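Local coordinates for DNA replication regulator protein HobA (Helicobacter pylori, PDB 2UVP) that is required for the initiation of DNA replication and increases the binding of the initiator DnaA to the oriC region, at residues G53-V58 and M111-P116; R64-N69 and K164-F169; K81-L86 and A175-L180; F96-D101 and E127-I132. All blocks are in the same frame, centred on the assembly; numbering follows the deposited sequence.

Interaction 1. Residues G53-V58 and M111-P116; sequences GGSLLV and MTYQNP
Ser55 meets the backbone of Asn115 and Pro116 where strand 55-60 starts to pair with strand 116-121. Ser55 N donates a hydrogen bond to Asn115 O at 3.0 Å. The bond is fairly straight, 161° at the hydrogen, and the donor sits above the carbonyl plane. Ser55 OG stands between its own backbone N and carbonyl carbon (chi1 58°). From there Ser55 OG comes to 3.2 Å from Pro116 CA. A water bridges the two segments: it lies 2.7 Å from Ser55 OG and accepts from Asn115 N at 2.9 Å. Asn115 CG is anti to the backbone N, which lays the amide alongside Gly54, with Asn115 ND2 3.6 Å from Gly54 CA.

The two methyls of Leu57 divide the apolar contact. Leu57 CD2 lies over one face of the Tyr113 ring, 4.0 Å from Tyr113 CE2. Leu57 CD1 rests 3.9 Å from Pro116 CB, the two side chains running side by side.

Gly53, at positive phi, closes helix 39-51 with a Schellman motif and turns the chain into the strand. Tyr113 leaves the end of helix 102-112, and another chain packs against its ring. Further backbone bonds from Ser55 and Leu57 to Met117 extend the ladder. Ser55 and Pro116 form a parallel bridge, as expected for neighbouring strands of an alpha/beta fold with a parallel sheet, consistent with the SIS clan.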
loop_
_atom_site.group_PDB
_atom_site.type_symbol
_atom_site.label_atom_id
_atom_site.label_comp_id
_atom_site.label_asym_id
_atom_site.label_seq_id
_atom_site.Cartn_x
_atom_site.Cartn_y
_atom_site.Cartn_z
ATOM N N GLY A 53 -19.796 19.432 -7.254
ATOM C CA GLY A 53 -18.367 19.324 -7.567
ATOM C C GLY A 53 -17.489 19.033 -6.368
ATOM O O GLY A 53 -16.239 19.105 -6.453
ATOM N N GLY A 54 -18.120 18.683 -5.252
ATOM C CA GLY A 54 -17.399 18.385 -4.011
ATOM C C GLY A 54 -16.578 17.099 -4.060
ATOM O O GLY A 54 -16.887 16.179 -4.809
ATOM N N SER A 55 -15.529 17.048 -3.251
ATOM C CA SER A 55 -14.706 15.851 -3.095
ATOM C C SER A 55 -15.089 15.098 -1.815
ATOM O O SER A 55 -15.573 15.693 -0.839
ATOM C CB SER A 55 -13.201 16.225 -3.085
ATOM O OG SER A 55 -12.922 17.149 -2.053
ATOM N N LEU A 56 -14.905 13.778 -1.816
ATOM C CA LEU A 56 -15.141 12.978 -0.615
ATOM C C LEU A 56 -13.815 12.443 -0.111
ATOM O O LEU A 56 -13.095 11.744 -0.843
ATOM C CB LEU A 56 -16.097 11.806 -0.897
ATOM C CG LEU A 56 -17.524 12.181 -1.283
ATOM C CD1 LEU A 56 -18.232 10.936 -1.775
ATOM C CD2 LEU A 56 -18.239 12.780 -0.079
ATOM N N LEU A 57 -13.471 12.804 1.120
ATOM C CA LEU A 57 -12.214 12.354 1.708
ATOM C C LEU A 57 -12.610 11.259 2.676
ATOM O O LEU A 57 -13.192 11.533 3.736
ATOM C CB LEU A 57 -11.496 13.503 2.435
ATOM C CG LEU A 57 -10.611 14.422 1.562
ATOM C CD1 LEU A 57 -11.355 15.057 0.423
ATOM C CD2 LEU A 57 -9.969 15.481 2.491
ATOM N N VAL A 58 -12.292 10.023 2.315
ATOM C CA VAL A 58 -12.852 8.867 3.006
ATOM C C VAL A 58 -11.842 8.288 3.983
ATOM O O VAL A 58 -10.676 8.030 3.640
ATOM C CB VAL A 58 -13.312 7.755 1.993
ATOM C CG1 VAL A 58 -14.135 6.690 2.723
ATOM C CG2 VAL A 58 -14.174 8.344 0.869
ATOM N N MET A 111 -6.588 24.356 2.124
ATOM C CA MET A 111 -5.849 25.033 1.047
ATOM C C MET A 111 -5.709 24.163 -0.194
ATOM O O MET A 111 -5.642 24.668 -1.316
ATOM C CB MET A 111 -4.458 25.463 1.525
ATOM N N THR A 112 -5.683 22.847 0.012
ATOM C CA THR A 112 -5.431 21.892 -1.065
ATOM C C THR A 112 -6.655 21.579 -1.908
ATOM O O THR A 112 -6.571 21.551 -3.144
ATOM C CB THR A 112 -4.860 20.592 -0.478
ATOM O OG1 THR A 112 -3.630 20.908 0.196
ATOM C CG2 THR A 112 -4.594 19.540 -1.556
ATOM N N TYR A 113 -7.787 21.356 -1.232
ATOM C CA TYR A 113 -9.014 20.925 -1.894
ATOM C C TYR A 113 -10.008 22.064 -2.044
ATOM O O TYR A 113 -10.165 22.874 -1.128
ATOM C CB TYR A 113 -9.668 19.771 -1.103
ATOM C CG TYR A 113 -8.746 18.574 -0.971
ATOM C CD1 TYR A 113 -8.646 17.642 -2.012
ATOM C CD2 TYR A 113 -7.975 18.383 0.172
ATOM C CE1 TYR A 113 -7.774 16.544 -1.911
ATOM C CE2 TYR A 113 -7.102 17.283 0.283
ATOM C CZ TYR A 113 -7.017 16.373 -0.764
ATOM O OH TYR A 113 -6.147 15.289 -0.674
ATOM N N GLN A 114 -10.667 22.105 -3.193
ATOM C CA GLN A 114 -11.642 23.152 -3.468
ATOM C C GLN A 114 -12.857 23.050 -2.543
ATOM O O GLN A 114 -13.363 24.078 -2.059
ATOM C CB GLN A 114 -12.092 23.107 -4.920
ATOM C CG GLN A 114 -11.054 23.603 -5.926
ATOM C CD GLN A 114 -11.672 23.862 -7.286
ATOM O OE1 GLN A 114 -11.058 23.609 -8.327
ATOM N NE2 GLN A 114 -12.906 24.359 -7.286
ATOM N N ASN A 115 -13.325 21.826 -2.296
ATOM C CA ASN A 115 -14.602 21.649 -1.584
ATOM C C ASN A 115 -14.678 20.239 -0.985
ATOM O O ASN A 115 -15.425 19.411 -1.488
ATOM C CB ASN A 115 -15.755 21.899 -2.576
ATOM C CG ASN A 115 -17.142 21.848 -1.932
ATOM O OD1 ASN A 115 -17.295 21.973 -0.719
ATOM N ND2 ASN A 115 -18.155 21.672 -2.764
ATOM N N PRO A 116 -13.912 19.977 0.092
ATOM C CA PRO A 116 -13.894 18.616 0.639
ATOM C C PRO A 116 -15.064 18.329 1.578
ATOM O O PRO A 116 -15.611 19.243 2.183
ATOM C CB PRO A 116 -12.591 18.589 1.432
ATOM C CG PRO A 116 -12.513 20.017 1.985
ATOM C CD PRO A 116 -13.015 20.878 0.852
HETATM O O HOH W 1 -12.467 19.328 -3.563
#

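Interaction 2. Residues R64-N69 and K164-F169; sequences RHWFLN and KLLQLF
Phe67 and Leu165 lead this contact with a CH-pi interaction. Leu165 CB sits over one face of the Phe67 ring, 3.9 Å from its centroid and 14° off the normal. Phe67 CG is anti to its backbone N (chi1 -175°), which sends the ring across to helix 161-180. Phe67 CZ also comes to 3.3 Å from Leu165 O.

The other contacts are apolar. Phe169 CB lies at the edge of the Phe67 ring, 4.0 Å from Phe67 CZ. Leu166 CD2 approaches the edge of the Trp66 ring at CZ3, 4.1 Å away. Leu165 CD1 touches two residues: it is 4.1 Å from Trp66 CZ2 and 3.8 Å from Arg64 CG. Arg64 thus contributes its aliphatic part, while its NE forms a salt bridge with Asp61.

The segments of the two helices run nearly parallel, at 22°, with axes 11.4 Å apart. Large side chains fill that distance. Val121 of strand 116-121 touches both Phe67 and Leu165, so the pair packs on the sheet.

No hydrogen bond joins the segments. Their association therefore rests on dispersion and hydrophobic burial, with one aromatic face engaged by a leucine methylene.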
loop_
_atom_site.group_PDB
_atom_site.type_symbol
_atom_site.label_atom_id
_atom_site.label_comp_id
_atom_site.label_asym_id
_atom_site.label_seq_id
_atom_site.Cartn_x
_atom_site.Cartn_y
_atom_site.Cartn_z
ATOM N N ARG A 64 -11.908 -1.385 9.863
ATOM C CA ARG A 64 -12.728 -1.149 8.660
ATOM C C ARG A 64 -11.937 -0.722 7.431
ATOM O O ARG A 64 -12.525 -0.228 6.444
ATOM C CB ARG A 64 -13.852 -0.153 8.962
ATOM C CG ARG A 64 -15.227 -0.817 9.228
ATOM C CD ARG A 64 -15.134 -1.910 10.281
ATOM N NE ARG A 64 -14.855 -1.335 11.594
ATOM C CZ ARG A 64 -15.197 -1.893 12.756
ATOM N NH1 ARG A 64 -15.842 -3.060 12.785
ATOM N NH2 ARG A 64 -14.896 -1.274 13.889
ATOM N N HIS A 65 -10.619 -0.938 7.448
ATOM C CA HIS A 65 -9.826 -0.646 6.245
ATOM C C HIS A 65 -10.386 -1.388 5.037
ATOM O O HIS A 65 -10.393 -0.836 3.934
ATOM C CB HIS A 65 -8.346 -0.993 6.422
ATOM C CG HIS A 65 -7.623 -0.097 7.369
ATOM N ND1 HIS A 65 -6.264 -0.207 7.597
ATOM C CD2 HIS A 65 -8.046 0.954 8.113
ATOM C CE1 HIS A 65 -5.891 0.717 8.468
ATOM N NE2 HIS A 65 -6.948 1.442 8.788
ATOM N N TRP A 66 -10.868 -2.620 5.228
ATOM C CA TRP A 66 -11.476 -3.349 4.098
ATOM C C TRP A 66 -12.652 -2.553 3.511
ATOM O O TRP A 66 -12.876 -2.565 2.299
ATOM C CB TRP A 66 -11.940 -4.748 4.512
ATOM C CG TRP A 66 -13.041 -4.738 5.545
ATOM C CD1 TRP A 66 -12.891 -4.725 6.893
ATOM C CD2 TRP A 66 -14.454 -4.704 5.289
ATOM N NE1 TRP A 66 -14.133 -4.722 7.510
ATOM C CE2 TRP A 66 -15.106 -4.713 6.543
ATOM C CE3 TRP A 66 -15.228 -4.693 4.118
ATOM C CZ2 TRP A 66 -16.512 -4.688 6.662
ATOM C CZ3 TRP A 66 -16.635 -4.672 4.234
ATOM C CH2 TRP A 66 -17.248 -4.683 5.503
ATOM N N PHE A 67 -13.389 -1.835 4.355
ATOM C CA PHE A 67 -14.599 -1.152 3.893
ATOM C C PHE A 67 -14.238 0.170 3.208
ATOM O O PHE A 67 -14.882 0.580 2.242
ATOM C CB PHE A 67 -15.594 -0.957 5.037
ATOM C CG PHE A 67 -16.912 -0.361 4.601
ATOM C CD1 PHE A 67 -17.728 -1.026 3.672
ATOM C CD2 PHE A 67 -17.322 0.877 5.099
ATOM C CE1 PHE A 67 -18.984 -0.485 3.283
ATOM C CE2 PHE A 67 -18.559 1.443 4.696
ATOM C CZ PHE A 67 -19.378 0.751 3.771
ATOM N N LEU A 68 -13.184 0.816 3.697
ATOM C CA LEU A 68 -12.580 1.956 2.981
ATOM C C LEU A 68 -12.244 1.517 1.544
ATOM O O LEU A 68 -12.626 2.165 0.577
ATOM C CB LEU A 68 -11.301 2.406 3.706
ATOM C CG LEU A 68 -10.808 3.859 3.646
ATOM C CD1 LEU A 68 -9.318 3.936 3.930
ATOM C CD2 LEU A 68 -11.198 4.689 2.456
ATOM N N ASN A 69 -11.540 0.393 1.419
ATOM C CA ASN A 69 -11.182 -0.171 0.119
ATOM C C ASN A 69 -12.426 -0.429 -0.738
ATOM O O ASN A 69 -12.464 -0.084 -1.936
ATOM C CB ASN A 69 -10.371 -1.451 0.381
ATOM C CG ASN A 69 -9.815 -2.090 -0.876
ATOM O OD1 ASN A 69 -10.441 -2.097 -1.925
ATOM N ND2 ASN A 69 -8.619 -2.683 -0.746
ATOM N N LYS A 164 -24.366 -4.761 7.297
ATOM C CA LYS A 164 -25.048 -3.472 7.323
ATOM C C LYS A 164 -24.220 -2.410 6.625
ATOM O O LYS A 164 -24.748 -1.549 5.923
ATOM C CB LYS A 164 -25.341 -3.063 8.774
ATOM C CG LYS A 164 -26.356 -4.011 9.436
ATOM C CD LYS A 164 -26.804 -3.535 10.853
ATOM C CE LYS A 164 -27.762 -4.612 11.417
ATOM N NZ LYS A 164 -28.208 -4.305 12.793
ATOM N N LEU A 165 -22.904 -2.490 6.790
ATOM C CA LEU A 165 -22.031 -1.555 6.074
ATOM C C LEU A 165 -22.211 -1.684 4.549
ATOM O O LEU A 165 -22.367 -0.685 3.861
ATOM C CB LEU A 165 -20.570 -1.739 6.492
ATOM C CG LEU A 165 -20.229 -1.295 7.930
ATOM C CD1 LEU A 165 -18.812 -1.707 8.283
ATOM C CD2 LEU A 165 -20.413 0.228 8.093
ATOM N N LEU A 166 -22.177 -2.912 4.038
ATOM C CA LEU A 166 -22.419 -3.151 2.607
ATOM C C LEU A 166 -23.778 -2.604 2.188
ATOM O O LEU A 166 -23.930 -1.997 1.122
ATOM C CB LEU A 166 -22.337 -4.646 2.277
ATOM C CG LEU A 166 -20.998 -5.332 2.514
ATOM C CD1 LEU A 166 -21.106 -6.747 1.995
ATOM C CD2 LEU A 166 -19.883 -4.594 1.787
ATOM N N GLN A 167 -24.772 -2.855 3.032
ATOM C CA GLN A 167 -26.137 -2.515 2.691
ATOM C C GLN A 167 -26.283 -0.983 2.614
ATOM O O GLN A 167 -26.911 -0.442 1.683
ATOM C CB GLN A 167 -27.074 -3.116 3.726
ATOM C CG GLN A 167 -28.520 -2.992 3.297
ATOM C CD GLN A 167 -29.478 -3.503 4.357
ATOM O OE1 GLN A 167 -29.086 -4.226 5.275
ATOM N NE2 GLN A 167 -30.734 -3.063 4.265
ATOM N N LEU A 168 -25.675 -0.281 3.567
ATOM C CA LEU A 168 -25.719 1.198 3.540
ATOM C C LEU A 168 -24.949 1.755 2.344
ATOM O O LEU A 168 -25.370 2.738 1.725
ATOM C CB LEU A 168 -25.157 1.784 4.829
ATOM C CG LEU A 168 -26.030 1.530 6.071
ATOM C CD1 LEU A 168 -25.180 1.809 7.297
ATOM C CD2 LEU A 168 -27.363 2.373 6.039
ATOM N N PHE A 169 -23.809 1.145 2.020
ATOM C CA PHE A 169 -23.117 1.601 0.830
ATOM C C PHE A 169 -23.971 1.440 -0.411
ATOM O O PHE A 169 -24.054 2.329 -1.257
ATOM C CB PHE A 169 -21.790 0.870 0.588
ATOM C CG PHE A 169 -21.125 1.364 -0.649
ATOM C CD1 PHE A 169 -20.387 2.537 -0.598
ATOM C CD2 PHE A 169 -21.332 0.731 -1.878
ATOM C CE1 PHE A 169 -19.799 3.072 -1.768
ATOM C CE2 PHE A 169 -20.758 1.253 -3.064
ATOM C CZ PHE A 169 -19.986 2.434 -2.994
#

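Interaction 3. Residues K81-L86 and A175-L180; sequences KERPLL and ALFSVL
Arg83 and Phe177 meet through the guanidinium face. Phe177 CZ lies over the centre of that group, 3.2 Å above its plane and 3.3 Å from Arg83 NH2. The guanidinium and ring planes are 41° apart, so the two groups are tilted and not stacked flat. The arginine chain bends at chi3 (62°), which turns its end toward the helix. The bend also brings NH2 to Leu75 O, where it is hydrogen-bonded.

Phe177 points from helix 161-180 to the loop, with CG anti to its carbonyl carbon (chi1 -80°), which carries the ring out toward Arg83 and Pro84. Phe177 CE2 is 4.0 Å from Pro84 CD, the proline coming from the opposite direction. Tyr181 meets the same ring edge-to-face.

Two aliphatic pairs complete the contact. Leu86 and Leu176 reach toward each other tip to tip, CD1 to CD2, at 4.1 Å. The looser pair is Pro84 CG with Leu180 CD1, 4.3 Å apart. The loop comes between helix 65-75 and strand 88-90, and its Leu86 N is held by Asn76 OD1.

No hydrogen bond crosses between the segments. The arginine offers its flat face to an aromatic carbon while NH2 keeps a backbone partner, so NH2 at least stays hydrogen-bonded at a partly buried, otherwise apolar contact.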
loop_
_atom_site.group_PDB
_atom_site.type_symbol
_atom_site.label_atom_id
_atom_site.label_comp_id
_atom_site.label_asym_id
_atom_site.label_seq_id
_atom_site.Cartn_x
_atom_site.Cartn_y
_atom_site.Cartn_z
ATOM N N LYS A 81 -17.019 2.322 -17.528
ATOM C CA LYS A 81 -18.020 2.292 -18.586
ATOM C C LYS A 81 -18.527 3.712 -18.852
ATOM O O LYS A 81 -17.751 4.550 -19.298
ATOM C CB LYS A 81 -19.120 1.275 -18.272
ATOM C CG LYS A 81 -18.576 -0.148 -18.252
ATOM C CD LYS A 81 -19.622 -1.146 -17.818
ATOM C CE LYS A 81 -19.006 -2.524 -17.678
ATOM N NZ LYS A 81 -20.051 -3.554 -17.412
ATOM N N GLU A 82 -19.797 3.979 -18.553
ATOM C CA GLU A 82 -20.393 5.294 -18.797
ATOM C C GLU A 82 -20.421 6.221 -17.573
ATOM O O GLU A 82 -20.825 7.386 -17.678
ATOM C CB GLU A 82 -21.801 5.139 -19.382
ATOM C CG GLU A 82 -21.810 4.851 -20.884
ATOM C CD GLU A 82 -23.207 4.835 -21.457
ATOM O OE1 GLU A 82 -23.616 5.858 -22.041
ATOM O OE2 GLU A 82 -23.902 3.809 -21.305
ATOM N N ARG A 83 -19.973 5.710 -16.426
ATOM C CA ARG A 83 -20.009 6.461 -15.165
ATOM C C ARG A 83 -19.061 7.662 -15.167
ATOM O O ARG A 83 -18.033 7.652 -15.863
ATOM C CB ARG A 83 -19.603 5.569 -13.992
ATOM C CG ARG A 83 -20.417 4.314 -13.791
ATOM C CD ARG A 83 -19.651 3.377 -12.894
ATOM N NE ARG A 83 -19.397 3.929 -11.557
ATOM C CZ ARG A 83 -20.122 3.616 -10.479
ATOM N NH1 ARG A 83 -21.163 2.799 -10.584
ATOM N NH2 ARG A 83 -19.822 4.129 -9.297
ATOM N N PRO A 84 -19.380 8.687 -14.363
ATOM C CA PRO A 84 -18.419 9.770 -14.166
ATOM C C PRO A 84 -17.249 9.270 -13.331
ATOM O O PRO A 84 -17.387 8.275 -12.610
ATOM C CB PRO A 84 -19.202 10.790 -13.344
ATOM C CG PRO A 84 -20.234 9.968 -12.606
ATOM C CD PRO A 84 -20.619 8.891 -13.575
ATOM N N LEU A 85 -16.111 9.946 -13.428
ATOM C CA LEU A 85 -15.030 9.718 -12.486
ATOM C C LEU A 85 -15.325 10.529 -11.232
ATOM O O LEU A 85 -15.258 11.768 -11.250
ATOM C CB LEU A 85 -13.691 10.151 -13.085
ATOM C CG LEU A 85 -12.442 9.968 -12.208
ATOM C CD1 LEU A 85 -12.181 8.494 -11.863
ATOM C CD2 LEU A 85 -11.234 10.575 -12.919
ATOM N N LEU A 86 -15.617 9.859 -10.126
ATOM C CA LEU A 86 -16.062 10.610 -8.939
ATOM C C LEU A 86 -14.899 11.089 -8.103
ATOM O O LEU A 86 -13.862 10.443 -8.059
ATOM C CB LEU A 86 -17.033 9.796 -8.089
ATOM C CG LEU A 86 -18.323 9.386 -8.780
ATOM C CD1 LEU A 86 -18.928 8.282 -7.931
ATOM C CD2 LEU A 86 -19.268 10.592 -8.876
ATOM N N ALA A 175 -28.828 5.571 -4.505
ATOM C CA ALA A 175 -29.393 6.900 -4.320
ATOM C C ALA A 175 -28.649 7.891 -5.184
ATOM O O ALA A 175 -29.266 8.633 -5.940
ATOM C CB ALA A 175 -29.350 7.309 -2.882
ATOM N N LEU A 176 -27.322 7.871 -5.108
ATOM C CA LEU A 176 -26.499 8.761 -5.942
ATOM C C LEU A 176 -26.788 8.659 -7.444
ATOM O O LEU A 176 -26.999 9.687 -8.099
ATOM C CB LEU A 176 -25.015 8.485 -5.688
ATOM C CG LEU A 176 -24.006 9.202 -6.577
ATOM C CD1 LEU A 176 -24.140 10.712 -6.469
ATOM C CD2 LEU A 176 -22.582 8.750 -6.199
ATOM N N PHE A 177 -26.774 7.444 -7.991
ATOM C CA PHE A 177 -26.951 7.271 -9.424
ATOM C C PHE A 177 -28.396 7.454 -9.839
ATOM O O PHE A 177 -28.680 7.916 -10.954
ATOM C CB PHE A 177 -26.360 5.945 -9.899
ATOM C CG PHE A 177 -24.886 6.014 -10.063
ATOM C CD1 PHE A 177 -24.050 5.841 -8.971
ATOM C CD2 PHE A 177 -24.333 6.328 -11.299
ATOM C CE1 PHE A 177 -22.681 5.941 -9.099
ATOM C CE2 PHE A 177 -22.957 6.447 -11.445
ATOM C CZ PHE A 177 -22.127 6.254 -10.351
ATOM N N SER A 178 -29.308 7.136 -8.929
ATOM C CA SER A 178 -30.707 7.474 -9.145
ATOM C C SER A 178 -30.874 8.966 -9.403
ATOM O O SER A 178 -31.626 9.348 -10.304
ATOM C CB SER A 178 -31.592 7.000 -7.995
ATOM O OG SER A 178 -31.747 5.596 -8.079
ATOM N N VAL A 179 -30.190 9.820 -8.647
ATOM C CA VAL A 179 -30.301 11.247 -8.959
ATOM C C VAL A 179 -29.467 11.665 -10.174
ATOM O O VAL A 179 -29.938 12.446 -11.002
ATOM C CB VAL A 179 -30.259 12.242 -7.726
ATOM C CG1 VAL A 179 -30.317 11.539 -6.369
ATOM C CG2 VAL A 179 -29.157 13.263 -7.819
ATOM N N LEU A 180 -28.277 11.087 -10.327
ATOM C CA LEU A 180 -27.451 11.385 -11.501
ATOM C C LEU A 180 -28.122 11.005 -12.819
ATOM O O LEU A 180 -28.012 11.731 -13.818
ATOM C CB LEU A 180 -26.081 10.705 -11.395
ATOM C CG LEU A 180 -25.095 11.386 -10.451
ATOM C CD1 LEU A 180 -23.845 10.517 -10.274
ATOM C CD2 LEU A 180 -24.722 12.773 -10.967
#

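Interaction 4. Residues F96-D101 and E127-I132; sequences FYPKND and EGLKTI
Pro98 and Gly128 bring the loop backbone and the first turn of helix 127-133 close together, with their CA atoms 5.2 Å apart. The proline ring points at the helix. Pro98 CG lies 3.6 Å from Gly128 C and 3.5 Å from Leu129 N. Gly128 has no side chain, and the proline ring packs directly on its backbone.

The end of Ile132 then abuts the proline ring at CG. Ile132 CD1 is 3.3 Å from Pro98 CG, tighter than a usual carbon-carbon contact, so the exact placement of the methyl is doubtful.

Tyr97 takes the other part of the contact. Its CG is anti to the backbone N (chi1 -171°), and the ring end comes near the helix. Tyr97 OH is 3.5 Å from Leu129 CD2, and the two side chains cross obliquely. Pro98 CD sits over one face of the Tyr97 ring, toward its rim.

Asn126 ties both segments together from just before the helix: its ND2 bonds to Pro98 O and its OD1 to Leu129 N. Within the helix, Glu127 O accepts from Thr131 N and, at 2.9 Å, from Thr131 OG1, the two donors on opposite faces of its plane. On the sheet side, Leu129 touches His120 and Ile132 touches Phe118, both of strand 116-121. The loop follows strand 88-90 and the helix follows strand 116-121, so the contact joins two connections of a parallel alpha/beta sheet.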
loop_
_atom_site.group_PDB
_atom_site.type_symbol
_atom_site.label_atom_id
_atom_site.label_comp_id
_atom_site.label_asym_id
_atom_site.label_seq_id
_atom_site.Cartn_x
_atom_site.Cartn_y
_atom_site.Cartn_z
ATOM N N PHE A 96 -2.023 14.093 4.820
ATOM C CA PHE A 96 -2.728 15.075 5.664
ATOM C C PHE A 96 -3.490 14.413 6.783
ATOM O O PHE A 96 -4.069 15.098 7.624
ATOM C CB PHE A 96 -3.692 15.937 4.849
ATOM C CG PHE A 96 -3.122 16.390 3.547
ATOM C CD1 PHE A 96 -1.770 16.719 3.445
ATOM C CD2 PHE A 96 -3.917 16.450 2.420
ATOM C CE1 PHE A 96 -1.225 17.125 2.204
ATOM C CE2 PHE A 96 -3.390 16.855 1.184
ATOM C CZ PHE A 96 -2.043 17.200 1.088
ATOM N N TYR A 97 -3.528 13.084 6.784
ATOM C CA TYR A 97 -4.205 12.396 7.865
ATOM C C TYR A 97 -3.554 12.828 9.180
ATOM O O TYR A 97 -2.329 12.791 9.295
ATOM C CB TYR A 97 -4.118 10.890 7.700
ATOM C CG TYR A 97 -4.988 10.164 8.687
ATOM C CD1 TYR A 97 -6.304 9.823 8.369
ATOM C CD2 TYR A 97 -4.496 9.826 9.952
ATOM C CE1 TYR A 97 -7.108 9.131 9.292
ATOM C CE2 TYR A 97 -5.294 9.156 10.878
ATOM C CZ TYR A 97 -6.595 8.813 10.536
ATOM O OH TYR A 97 -7.373 8.154 11.470
ATOM N N PRO A 98 -4.372 13.269 10.152
ATOM C CA PRO A 98 -3.823 13.824 11.388
ATOM C C PRO A 98 -3.394 12.726 12.335
ATOM O O PRO A 98 -4.234 12.076 12.965
ATOM C CB PRO A 98 -5.002 14.595 11.972
ATOM C CG PRO A 98 -6.205 13.810 11.503
ATOM C CD PRO A 98 -5.849 13.295 10.142
ATOM N N LYS A 99 -2.099 12.485 12.388
ATOM C CA LYS A 99 -1.525 11.727 13.484
ATOM C C LYS A 99 -1.290 12.694 14.640
ATOM O O LYS A 99 -1.710 12.429 15.772
ATOM C CB LYS A 99 -0.249 11.020 13.036
ATOM C CG LYS A 99 -0.549 9.676 12.408
ATOM C CD LYS A 99 -0.048 9.575 10.986
ATOM C CE LYS A 99 -0.704 8.383 10.294
ATOM N NZ LYS A 99 -0.537 8.400 8.808
ATOM N N ASN A 100 -0.649 13.824 14.342
ATOM C CA ASN A 100 -0.545 14.960 15.273
ATOM C C ASN A 100 0.271 16.079 14.630
ATOM O O ASN A 100 1.425 15.834 14.281
ATOM C CB ASN A 100 0.118 14.528 16.581
ATOM C CG ASN A 100 -0.343 15.345 17.764
ATOM O OD1 ASN A 100 0.467 15.767 18.589
ATOM N ND2 ASN A 100 -1.655 15.573 17.859
ATOM N N ASP A 101 -0.268 17.299 14.475
ATOM C CA ASP A 101 -1.522 17.797 15.072
ATOM C C ASP A 101 -2.607 18.259 14.063
ATOM O O ASP A 101 -2.314 18.567 12.896
ATOM C CB ASP A 101 -1.190 18.979 15.977
ATOM C CG ASP A 101 -0.594 20.152 15.203
ATOM O OD1 ASP A 101 -1.337 21.108 14.883
ATOM O OD2 ASP A 101 0.614 20.101 14.889
ATOM N N GLU A 127 -7.211 11.877 18.653
ATOM C CA GLU A 127 -7.797 13.189 18.903
ATOM C C GLU A 127 -7.688 14.139 17.714
ATOM O O GLU A 127 -8.545 15.002 17.518
ATOM C CB GLU A 127 -7.185 13.803 20.170
ATOM C CG GLU A 127 -7.707 13.165 21.460
ATOM C CD GLU A 127 -9.130 13.613 21.777
ATOM O OE1 GLU A 127 -9.504 14.741 21.391
ATOM O OE2 GLU A 127 -9.875 12.836 22.409
ATOM N N GLY A 128 -6.635 13.982 16.917
ATOM C CA GLY A 128 -6.459 14.807 15.728
ATOM C C GLY A 128 -7.573 14.604 14.711
ATOM O O GLY A 128 -8.082 15.563 14.135
ATOM N N LEU A 129 -7.959 13.344 14.501
ATOM C CA LEU A 129 -9.096 13.046 13.634
ATOM C C LEU A 129 -10.378 13.614 14.238
ATOM O O LEU A 129 -11.178 14.224 13.540
ATOM C CB LEU A 129 -9.227 11.532 13.400
ATOM C CG LEU A 129 -10.332 11.109 12.407
ATOM C CD1 LEU A 129 -10.122 11.728 11.008
ATOM C CD2 LEU A 129 -10.413 9.593 12.346
ATOM N N LYS A 130 -10.565 13.424 15.547
ATOM C CA LYS A 130 -11.749 13.955 16.212
ATOM C C LYS A 130 -11.869 15.453 15.965
ATOM O O LYS A 130 -12.921 15.933 15.575
ATOM C CB LYS A 130 -11.728 13.638 17.711
ATOM C CG LYS A 130 -13.013 14.017 18.425
ATOM C CD LYS A 130 -13.511 12.878 19.316
ATOM C CE LYS A 130 -13.027 13.015 20.745
ATOM N NZ LYS A 130 -14.056 12.482 21.703
ATOM N N THR A 131 -10.765 16.172 16.146
ATOM C CA THR A 131 -10.739 17.616 15.931
ATOM C C THR A 131 -11.125 17.992 14.498
ATOM O O THR A 131 -11.836 18.963 14.275
ATOM C CB THR A 131 -9.346 18.190 16.309
ATOM O OG1 THR A 131 -9.073 17.889 17.687
ATOM C CG2 THR A 131 -9.298 19.690 16.117
ATOM N N ILE A 132 -10.665 17.210 13.526
ATOM C CA ILE A 132 -10.954 17.485 12.127
ATOM C C ILE A 132 -12.448 17.277 11.845
ATOM O O ILE A 132 -13.106 18.106 11.198
ATOM C CB ILE A 132 -10.039 16.620 11.212
ATOM C CG1 ILE A 132 -8.747 17.389 10.932
ATOM C CG2 ILE A 132 -10.731 16.247 9.913
ATOM C CD1 ILE A 132 -7.655 16.559 10.325
#

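Interaction 1 pairs the starts of strands 55-60 and 116-121, and interactions 2 and 4 pack on strand 116-121. Interaction 3 lies toward the far end of helix 161-180. Interactions 2 and 3 share that helix, with centres 19 Å apart. Interaction 1 touches interaction 2 through Val58 and Leu68, and interaction 4 through Tyr113 and Phe96. Interactions 3 and 4 are the most separated, 31 Å between centres. Along the chain, interaction 4 is nested inside the loops closed by interactions 2 and 3. Interaction 1 alternates with all three others, as interactions 2 and 3 do with each other. Early and late parts of the chain are thus brought together in one alpha/beta unit, which assembles with three others.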